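Local coordinates for ABC transporter substrate-binding protein (Bradyrhizobium japonicum, PDB 4I1D) that probably captures small solutes, possibly polyamines such as putrescine and spermidine, in the periplasm for an ABC importer, and holds D-malate in this crystal, at residues V20-P25 against V100-Y105; F7-Q10 against Y14-A17. One frame throughout, in Å; residues are numbered along the deposited sequence.

Interaction 1: V20-P25 against V100-Y105; sequences VAILDP and VSYEFY
Ile22 and Tyr102 reach for each other from opposite directions, and between them they make nearly all of this buried contact between helix 12-30 and strand 100-112 of the solute-binding protein fold. It is a clear case of helix-on-sheet packing carried by one long side chain from each layer, the closest pair of CA atoms, those of Ile22 and Tyr102, being 10.5 Å apart. The phenol bridges most of that gap: with its CG anti to the backbone N (chi1 -177°), the ring runs out from the strand and brings its hydroxyl end to the helix. Ile22 meets it with the far end of an extended branch (chi2 179°), whose terminal CD1 lies 3.7 Å from Tyr102 CE1. This methyl approaches the ring obliquely and is equally close, 3.7 Å, to Tyr102 OH. The other branch closes in on the same oxygen, with Ile22 CG2 4.0 Å from Tyr102 OH, so the two methyls of one isoleucine border the phenol tip. None of these contacts is polar. The hydroxyl is instead satisfied by a hydrogen bond to Gln18 OE1, one turn earlier on the same helix, so the oxygen has apolar methyls beside it and the Gln18 amide oxygen as a polar mate. A phenylalanine in place of Tyr102 would probably leave Gln18 OE1 without this mate and open a gap beside Ile22 CG2, whose near neighbour on the tyrosine is the hydroxyl oxygen. On the strand side, Tyr102 and Glu103 both face Thr231 in a classic beta bulge, and the carbonyl of Tyr102 accepts a bond from Gln258 NE2. On the helix side, the wider pi-type turn at 20-23 includes Ile22, and the next residue adds only a loose touch, Leu23 CD2 lying 4.5 Å from Tyr102 OH.

Interaction 2: F7-Q10 against Y14-A17; sequences FVSQ and YQAA
Gln15 OE1, packed 3.2 Å from Ser9 CB, is gripped from outside the two segments by Gly11 N and Ser38 OG. The arrangement belongs to a beta-alpha-beta unit, strand 4-9, helix 12-30 and strand 33-38, in which the first turn of the helix packs on the end of strand 4-9 and is hydrogen-bonded to strand 33-38. Gln15 points its CG anti to the backbone N (chi1 -169°) and runs on extended, which carries the amide across the end of strand 4-9; NE2 then bonds Gln36 OE1 and Asp37 O, so both ends of the amide are held and its rotation is fixed. Gln10 N also comes within 3.4 Å of Gln15 OE1, but at an angle too poor for a hydrogen bond. Tyr14 lies against the hydroxyl of Ser9, CE2 being 3.3 Å from Ser9 OG, with the oxygen oblique to the ring. The two hydroxyls make no bond to each other; Ser9 OG and Tyr14 OH each bond to Asp61 OD2, a common partner that ties the strand end to the helix start. At the edge of the same ring, near its plane, Gln10 OE1 stands 4.3 Å from Tyr14 CE2.

In the fold
Interactions 1 and 2, their centres 9 Å apart, are successive footholds of helix 12-30 on the same sheet. Gln18 joins them through its amide, OE1 serving Tyr102 and NE2 serving Ser9 OG. Direct packing adds to this: Tyr102 OH lies 3.8 Å from Phe7 CZ, Leu23 CD1 lies 3.8 Å from Phe7 CD2, and Tyr14 OH lies 3.6 Å from Tyr102 CD2. Tyr14 of interaction 2 lies about 8 Å, side chain to side chain, from Arg208, which binds malate. In interaction 1 the Tyr102 side chain is about 14 Å from the bound D-malate, but segment 100-105 runs on to Tyr105, whose ring meets pocket residue Trp205 edge-to-face.

Interaction 1: V20-P25 against V100-Y105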
loop_
_atom_site.group_PDB
_atom_site.type_symbol
_atom_site.label_atom_id
_atom_site.label_comp_id
_atom_site.label_asym_id
_atom_site.label_seq_id
_atom_site.Cartn_x
_atom_site.Cartn_y
_atom_site.Cartn_z
ATOM N N VAL A 20 -39.838 27.406 -7.055
ATOM C CA VAL A 20 -40.745 28.487 -7.410
ATOM C C VAL A 20 -41.781 28.035 -8.437
ATOM O O VAL A 20 -42.978 28.264 -8.271
ATOM C CB VAL A 20 -39.987 29.678 -7.983
ATOM C CG1 VAL A 20 -40.968 30.744 -8.436
ATOM C CG2 VAL A 20 -39.040 30.236 -6.940
ATOM N N ALA A 21 -41.306 27.374 -9.488
ATOM C CA ALA A 21 -42.138 26.995 -10.622
ATOM C C ALA A 21 -42.998 25.769 -10.369
ATOM O O ALA A 21 -44.124 25.689 -10.858
ATOM C CB ALA A 21 -41.261 26.741 -11.845
ATOM N N ILE A 22 -42.464 24.802 -9.629
ATOM C CA ILE A 22 -43.086 23.480 -9.574
ATOM C C ILE A 22 -43.445 22.947 -8.187
ATOM O O ILE A 22 -44.594 22.573 -7.953
ATOM C CB ILE A 22 -42.238 22.440 -10.315
ATOM C CG1 ILE A 22 -42.203 22.778 -11.808
ATOM C CG2 ILE A 22 -42.797 21.049 -10.085
ATOM C CD1 ILE A 22 -41.384 21.838 -12.617
ATOM N N LEU A 23 -42.478 22.905 -7.274
ATOM C CA LEU A 23 -42.713 22.310 -5.962
ATOM C C LEU A 23 -43.767 23.075 -5.146
ATOM O O LEU A 23 -44.769 22.498 -4.732
ATOM C CB LEU A 23 -41.401 22.171 -5.185
ATOM C CG LEU A 23 -40.308 21.443 -5.971
ATOM C CD1 LEU A 23 -39.035 21.264 -5.139
ATOM C CD2 LEU A 23 -40.813 20.108 -6.479
ATOM N N ASP A 24 -43.555 24.370 -4.928
ATOM C CA ASP A 24 -44.510 25.170 -4.149
ATOM C C ASP A 24 -45.930 25.147 -4.720
ATOM O O ASP A 24 -46.889 24.907 -3.986
ATOM C CB ASP A 24 -44.042 26.624 -3.991
ATOM C CG ASP A 24 -43.020 26.791 -2.883
ATOM O OD1 ASP A 24 -42.765 25.808 -2.155
ATOM O OD2 ASP A 24 -42.484 27.908 -2.727
ATOM N N PRO A 25 -46.077 25.406 -6.029
ATOM C CA PRO A 25 -47.446 25.378 -6.569
ATOM C C PRO A 25 -48.071 23.979 -6.462
ATOM O O PRO A 25 -49.249 23.863 -6.148
ATOM C CB PRO A 25 -47.262 25.792 -8.037
ATOM C CG PRO A 25 -45.917 26.497 -8.084
ATOM C CD PRO A 25 -45.079 25.800 -7.043
ATOM N N VAL A 100 -40.726 9.883 -15.998
ATOM C CA VAL A 100 -41.300 10.885 -16.895
ATOM C C VAL A 100 -40.317 12.031 -17.063
ATOM O O VAL A 100 -39.759 12.518 -16.079
ATOM C CB VAL A 100 -42.628 11.466 -16.363
ATOM C CG1 VAL A 100 -43.298 12.330 -17.442
ATOM C CG2 VAL A 100 -43.564 10.355 -15.922
ATOM N N SER A 101 -40.113 12.465 -18.306
ATOM C CA SER A 101 -39.212 13.585 -18.598
ATOM C C SER A 101 -39.613 14.836 -17.824
ATOM O O SER A 101 -40.791 15.207 -17.783
ATOM C CB SER A 101 -39.179 13.883 -20.098
ATOM O OG SER A 101 -38.774 12.738 -20.822
ATOM N N TYR A 102 -38.626 15.498 -17.230
ATOM C CA TYR A 102 -38.904 16.575 -16.277
ATOM C C TYR A 102 -38.420 17.938 -16.780
ATOM O O TYR A 102 -39.123 18.932 -16.649
ATOM C CB TYR A 102 -38.277 16.213 -14.937
ATOM C CG TYR A 102 -38.509 17.181 -13.795
ATOM C CD1 TYR A 102 -39.793 17.528 -13.389
ATOM C CD2 TYR A 102 -37.430 17.695 -13.080
ATOM C CE1 TYR A 102 -39.989 18.394 -12.324
ATOM C CE2 TYR A 102 -37.609 18.556 -12.031
ATOM C CZ TYR A 102 -38.890 18.902 -11.649
ATOM O OH TYR A 102 -39.057 19.753 -10.587
ATOM N N GLU A 103 -37.228 17.967 -17.374
ATOM C CA GLU A 103 -36.678 19.179 -17.968
ATOM C C GLU A 103 -35.532 18.838 -18.930
ATOM O O GLU A 103 -34.857 17.818 -18.768
ATOM C CB GLU A 103 -36.174 20.110 -16.868
ATOM C CG GLU A 103 -35.173 19.449 -15.932
ATOM C CD GLU A 103 -33.732 19.480 -16.461
ATOM O OE1 GLU A 103 -32.920 18.634 -16.034
ATOM O OE2 GLU A 103 -33.398 20.355 -17.288
ATOM N N PHE A 104 -35.309 19.693 -19.924
ATOM C CA PHE A 104 -34.222 19.485 -20.872
ATOM C C PHE A 104 -33.115 20.510 -20.672
ATOM O O PHE A 104 -33.394 21.694 -20.459
ATOM C CB PHE A 104 -34.734 19.578 -22.298
ATOM C CG PHE A 104 -35.573 18.419 -22.713
ATOM C CD1 PHE A 104 -36.940 18.434 -22.502
ATOM C CD2 PHE A 104 -34.996 17.314 -23.327
ATOM C CE1 PHE A 104 -37.724 17.365 -22.896
ATOM C CE2 PHE A 104 -35.769 16.238 -23.715
ATOM C CZ PHE A 104 -37.140 16.260 -23.495
ATOM N N TYR A 105 -31.866 20.038 -20.729
ATOM C CA TYR A 105 -30.689 20.903 -20.701
ATOM C C TYR A 105 -29.719 20.484 -21.786
ATOM O O TYR A 105 -29.827 19.382 -22.320
ATOM C CB TYR A 105 -29.990 20.830 -19.346
ATOM C CG TYR A 105 -29.489 19.455 -18.942
ATOM C CD1 TYR A 105 -28.140 19.127 -19.017
ATOM C CD2 TYR A 105 -30.360 18.495 -18.462
ATOM C CE1 TYR A 105 -27.677 17.871 -18.616
ATOM C CE2 TYR A 105 -29.911 17.241 -18.071
ATOM C CZ TYR A 105 -28.573 16.936 -18.144
ATOM O OH TYR A 105 -28.151 15.688 -17.742
#

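Interaction 2: F7-Q10 against Y14-A17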
loop_
_atom_site.group_PDB
_atom_site.type_symbol
_atom_site.label_atom_id
_atom_site.label_comp_id
_atom_site.label_asym_id
_atom_site.label_seq_id
_atom_site.Cartn_x
_atom_site.Cartn_y
_atom_site.Cartn_z
ATOM N N PHE A 7 -38.580 15.062 -1.873
ATOM C CA PHE A 7 -38.191 15.234 -3.264
ATOM C C PHE A 7 -36.696 15.563 -3.327
ATOM O O PHE A 7 -36.225 16.447 -2.614
ATOM C CB PHE A 7 -39.002 16.380 -3.864
ATOM C CG PHE A 7 -38.584 16.757 -5.250
ATOM C CD1 PHE A 7 -39.137 16.118 -6.352
ATOM C CD2 PHE A 7 -37.637 17.745 -5.457
ATOM C CE1 PHE A 7 -38.756 16.465 -7.634
ATOM C CE2 PHE A 7 -37.243 18.097 -6.740
ATOM C CZ PHE A 7 -37.801 17.454 -7.832
ATOM N N VAL A 8 -35.954 14.870 -4.184
ATOM C CA VAL A 8 -34.506 15.048 -4.240
ATOM C C VAL A 8 -34.028 15.471 -5.634
ATOM O O VAL A 8 -34.340 14.817 -6.625
ATOM C CB VAL A 8 -33.789 13.738 -3.852
ATOM C CG1 VAL A 8 -32.284 13.929 -3.864
ATOM C CG2 VAL A 8 -34.282 13.254 -2.487
ATOM N N SER A 9 -33.258 16.555 -5.701
ATOM C CA SER A 9 -32.679 17.015 -6.962
ATOM C C SER A 9 -31.228 17.463 -6.741
ATOM O O SER A 9 -30.581 17.017 -5.793
ATOM C CB SER A 9 -33.534 18.135 -7.582
ATOM O OG SER A 9 -33.058 18.509 -8.870
ATOM N N GLN A 10 -30.719 18.346 -7.601
ATOM C CA GLN A 10 -29.288 18.665 -7.599
ATOM C C GLN A 10 -28.926 19.985 -6.917
ATOM O O GLN A 10 -27.765 20.400 -6.939
ATOM C CB GLN A 10 -28.714 18.635 -9.023
ATOM C CG GLN A 10 -28.174 17.285 -9.462
ATOM C CD GLN A 10 -28.955 16.689 -10.622
ATOM O OE1 GLN A 10 -30.169 16.491 -10.531
ATOM N NE2 GLN A 10 -28.260 16.402 -11.723
ATOM N N TYR A 14 -30.776 25.680 -9.981
ATOM C CA TYR A 14 -31.709 24.732 -10.587
ATOM C C TYR A 14 -32.826 24.306 -9.628
ATOM O O TYR A 14 -34.000 24.415 -9.964
ATOM C CB TYR A 14 -30.951 23.517 -11.132
ATOM C CG TYR A 14 -31.817 22.372 -11.623
ATOM C CD1 TYR A 14 -32.906 22.591 -12.459
ATOM C CD2 TYR A 14 -31.518 21.063 -11.267
ATOM C CE1 TYR A 14 -33.680 21.532 -12.908
ATOM C CE2 TYR A 14 -32.273 20.009 -11.713
ATOM C CZ TYR A 14 -33.356 20.237 -12.528
ATOM O OH TYR A 14 -34.115 19.157 -12.951
ATOM N N GLN A 15 -32.476 23.830 -8.434
ATOM C CA GLN A 15 -33.514 23.389 -7.494
ATOM C C GLN A 15 -34.331 24.568 -6.959
ATOM O O GLN A 15 -35.510 24.420 -6.636
ATOM C CB GLN A 15 -32.922 22.569 -6.340
ATOM C CG GLN A 15 -33.963 21.854 -5.477
ATOM C CD GLN A 15 -33.407 20.609 -4.772
ATOM O OE1 GLN A 15 -32.415 20.024 -5.205
ATOM N NE2 GLN A 15 -34.058 20.203 -3.689
ATOM N N ALA A 16 -33.712 25.740 -6.844
ATOM C CA ALA A 16 -34.470 26.903 -6.378
ATOM C C ALA A 16 -35.544 27.259 -7.418
ATOM O O ALA A 16 -36.661 27.648 -7.076
ATOM C CB ALA A 16 -33.554 28.088 -6.124
ATOM N N ALA A 17 -35.193 27.111 -8.689
ATOM C CA ALA A 17 -36.114 27.431 -9.777
ATOM C C ALA A 17 -37.271 26.440 -9.801
ATOM O O ALA A 17 -38.409 26.819 -10.066
ATOM C CB ALA A 17 -35.383 27.426 -11.108
#